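Hemolysin activator protein CdiB (Acinetobacter baumannii ACICU, PDB 6WIL) probably secretes its partner CdiA toxin across the outer membrane as the Omp85-family TpsB transporter of a contact-dependent growth inhibition system. Local coordinates at residues A[159-164]-A[179-184]. Residues are numbered along the deposited sequence; the frame is centred on the assembly and turned at random.
Sequences TGLPFK and ENLKRV
Asn180, near the C-terminal end of helix 171-181, donates through ND2 to the backbone O of Gly160, the last residue of helix 154-160, at 2.9 Å. The N-H bends modestly from a straight line to its acceptor (158°), and the oxygen lies close to the plane of the Asn180 amide, whereas the donor is tilted out of the carbonyl plane. CG of Asn180 is anti to its own carbonyl carbon (chi1 -68°), which carries the amide across to this helix end; a second bond from ND2 to the carbonyl of Gly280 helps fix its rotation. The absence of a side chain on Gly160 lets the two backbones come close, with CA of Gly160 5.5 Å from CA of Asn180. Leu181 adds an apolar contact: its CD1 meets CD2 of Leu161 at 4.1 Å, the two side chains crossing at about a right angle. The contact joins the C-terminal ends of the two helices of the second POTRA domain, the one next to the membrane. Phe163 packs onto strand 132-149 of its sheet, while toward the barrel Asn180 touches Pro278 of strand 266-279 and Glu179 forms salt bridges with Arg325 and Lys330 of strands 308-326 and 329-346.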
ATOM      1  N   THR A 159      10.736  12.340 -14.462  1.00 51.94           N
ATOM      2  CA  THR A 159      10.606  11.954 -13.059  1.00 36.86           C
ATOM      3  C   THR A 159       9.654  10.779 -12.870  1.00 37.37           C
ATOM      4  O   THR A 159       9.876   9.945 -11.985  1.00 44.74           O
ATOM      5  CB  THR A 159      10.138  13.145 -12.215  1.00 48.49           C
ATOM      6  OG1 THR A 159       8.851  13.592 -12.663  1.00 42.11           O
ATOM      7  CG2 THR A 159      11.132  14.292 -12.313  1.00 34.19           C
ATOM      8  N   GLY A 160       8.597  10.694 -13.682  1.00 31.57           N
ATOM      9  CA  GLY A 160       7.662   9.590 -13.557  1.00 33.65           C
ATOM     10  C   GLY A 160       8.149   8.283 -14.152  1.00 39.60           C
ATOM     11  O   GLY A 160       7.789   7.209 -13.660  1.00 43.66           O
ATOM     12  N   LEU A 161       8.963   8.342 -15.209  1.00 48.26           N
ATOM     13  CA  LEU A 161       9.439   7.130 -15.869  1.00 43.36           C
ATOM     14  C   LEU A 161      10.890   6.883 -15.500  1.00 45.43           C
ATOM     15  O   LEU A 161      11.737   7.753 -15.759  1.00 51.95           O
ATOM     16  CB  LEU A 161       9.301   7.247 -17.379  1.00 36.53           C
ATOM     17  CG  LEU A 161       7.931   7.624 -17.927  1.00 40.18           C
ATOM     18  CD1 LEU A 161       7.996   7.686 -19.443  1.00 42.12           C
ATOM     19  CD2 LEU A 161       6.890   6.627 -17.470  1.00 27.72           C
ATOM     20  N   PRO A 162      11.232   5.732 -14.917  1.00 46.83           N
ATOM     21  CA  PRO A 162      12.633   5.482 -14.553  1.00 39.46           C
ATOM     22  C   PRO A 162      13.503   5.080 -15.734  1.00 60.52           C
ATOM     23  O   PRO A 162      14.613   4.576 -15.547  1.00 62.60           O
ATOM     24  CB  PRO A 162      12.521   4.352 -13.523  1.00 51.11           C
ATOM     25  CG  PRO A 162      11.278   3.630 -13.919  1.00 39.49           C
ATOM     26  CD  PRO A 162      10.331   4.679 -14.417  1.00 41.50           C
ATOM     27  N   PHE A 163      13.015   5.303 -16.951  1.00 58.91           N
ATOM     28  CA  PHE A 163      13.738   4.968 -18.168  1.00 54.22           C
ATOM     29  C   PHE A 163      13.715   6.164 -19.112  1.00 64.66           C
ATOM     30  O   PHE A 163      12.974   7.129 -18.912  1.00 65.50           O
ATOM     31  CB  PHE A 163      13.139   3.731 -18.855  1.00 41.93           C
ATOM     32  CG  PHE A 163      11.680   3.870 -19.194  1.00 47.22           C
ATOM     33  CD1 PHE A 163      11.285   4.414 -20.405  1.00 42.47           C
ATOM     34  CD2 PHE A 163      10.705   3.448 -18.305  1.00 45.18           C
ATOM     35  CE1 PHE A 163       9.943   4.539 -20.724  1.00 42.72           C
ATOM     36  CE2 PHE A 163       9.361   3.571 -18.617  1.00 47.95           C
ATOM     37  CZ  PHE A 163       8.980   4.116 -19.830  1.00 45.53           C
ATOM     38  N   LYS A 164      14.539   6.090 -20.155  1.00 61.41           N
ATOM     39  CA  LYS A 164      14.632   7.151 -21.146  1.00 57.76           C
ATOM     40  C   LYS A 164      14.802   6.535 -22.526  1.00 59.43           C
ATOM     41  O   LYS A 164      14.952   5.319 -22.676  1.00 54.33           O
ATOM     42  CB  LYS A 164      15.796   8.104 -20.851  1.00 48.59           C
ATOM     43  CG  LYS A 164      17.163   7.487 -21.094  1.00 58.63           C
ATOM     44  CD  LYS A 164      18.269   8.378 -20.564  1.00 51.64           C
ATOM     45  CE  LYS A 164      18.034   8.710 -19.100  1.00 70.87           C
ATOM     46  NZ  LYS A 164      19.235   9.306 -18.451  1.00 87.63           N
ATOM     47  N   GLU A 179       2.460   3.160 -13.458  1.00 28.21           N
ATOM     48  CA  GLU A 179       1.773   3.379 -12.188  1.00 34.31           C
ATOM     49  C   GLU A 179       1.931   4.817 -11.717  1.00 21.20           C
ATOM     50  O   GLU A 179       0.986   5.412 -11.187  1.00 29.35           O
ATOM     51  CB  GLU A 179       2.297   2.411 -11.129  1.00 37.42           C
ATOM     52  CG  GLU A 179       1.489   1.138 -11.002  1.00 60.59           C
ATOM     53  CD  GLU A 179       2.244   0.050 -10.265  1.00 68.15           C
ATOM     54  OE1 GLU A 179       2.218  -1.110 -10.726  1.00 55.33           O
ATOM     55  OE2 GLU A 179       2.879   0.358  -9.232  1.00 69.87           O
ATOM     56  N   ASN A 180       3.121   5.390 -11.908  1.00 31.71           N
ATOM     57  CA  ASN A 180       3.349   6.783 -11.541  1.00 41.62           C
ATOM     58  C   ASN A 180       2.465   7.724 -12.350  1.00 40.81           C
ATOM     59  O   ASN A 180       1.960   8.721 -11.819  1.00 39.30           O
ATOM     60  CB  ASN A 180       4.822   7.137 -11.732  1.00 28.89           C
ATOM     61  CG  ASN A 180       5.715   6.428 -10.743  1.00 29.12           C
ATOM     62  OD1 ASN A 180       5.239   5.868  -9.758  1.00 42.12           O
ATOM     63  ND2 ASN A 180       7.021   6.463 -10.986  1.00 44.51           N
ATOM     64  N   LEU A 181       2.259   7.423 -13.635  1.00 27.75           N
ATOM     65  CA  LEU A 181       1.434   8.293 -14.466  1.00 30.21           C
ATOM     66  C   LEU A 181      -0.048   8.119 -14.167  1.00 35.96           C
ATOM     67  O   LEU A 181      -0.834   9.048 -14.385  1.00 40.56           O
ATOM     68  CB  LEU A 181       1.698   8.032 -15.951  1.00 29.96           C
ATOM     69  CG  LEU A 181       3.091   8.349 -16.495  1.00 47.46           C
ATOM     70  CD1 LEU A 181       3.120   8.262 -18.022  1.00 42.97           C
ATOM     71  CD2 LEU A 181       3.549   9.714 -16.024  1.00 35.73           C
ATOM     72  N   LYS A 182      -0.452   6.949 -13.681  1.00 31.62           N
ATOM     73  CA  LYS A 182      -1.860   6.719 -13.379  1.00 35.26           C
ATOM     74  C   LYS A 182      -2.319   7.424 -12.113  1.00 31.74           C
ATOM     75  O   LYS A 182      -3.516   7.392 -11.810  1.00 34.99           O
ATOM     76  CB  LYS A 182      -2.143   5.221 -13.271  1.00 32.99           C
ATOM     77  CG  LYS A 182      -2.307   4.543 -14.619  1.00 41.99           C
ATOM     78  CD  LYS A 182      -2.166   3.039 -14.499  1.00 50.12           C
ATOM     79  CE  LYS A 182      -3.201   2.437 -13.563  1.00 54.44           C
ATOM     80  NZ  LYS A 182      -4.568   2.427 -14.150  1.00 61.28           N
ATOM     81  N   ARG A 183      -1.409   8.055 -11.368  1.00 19.43           N
ATOM     82  CA  ARG A 183      -1.844   8.884 -10.252  1.00 44.61           C
ATOM     83  C   ARG A 183      -2.567  10.132 -10.737  1.00 30.07           C
ATOM     84  O   ARG A 183      -3.491  10.606 -10.070  1.00 44.68           O
ATOM     85  CB  ARG A 183      -0.649   9.267  -9.380  1.00 39.20           C
ATOM     86  CG  ARG A 183      -0.036   8.094  -8.646  1.00 37.44           C
ATOM     87  CD  ARG A 183       1.141   8.527  -7.803  1.00 36.25           C
ATOM     88  NE  ARG A 183       1.850   7.382  -7.243  1.00 47.00           N
ATOM     89  CZ  ARG A 183       2.791   7.471  -6.311  1.00 43.58           C
ATOM     90  NH1 ARG A 183       3.132   8.657  -5.823  1.00 43.17           N
ATOM     91  NH2 ARG A 183       3.385   6.375  -5.864  1.00 68.24           N
ATOM     92  N   VAL A 184      -2.179  10.664 -11.893  1.00 37.51           N
ATOM     93  CA  VAL A 184      -2.746  11.908 -12.401  1.00 42.98           C
ATOM     94  C   VAL A 184      -3.384  11.761 -13.774  1.00 43.41           C
ATOM     95  O   VAL A 184      -4.105  12.677 -14.199  1.00 43.76           O
ATOM     96  CB  VAL A 184      -1.692  13.037 -12.428  1.00 36.83           C
ATOM     97  CG1 VAL A 184      -1.053  13.202 -11.054  1.00 31.11           C
ATOM     98  CG2 VAL A 184      -0.640  12.754 -13.472  1.00 37.71           C
TER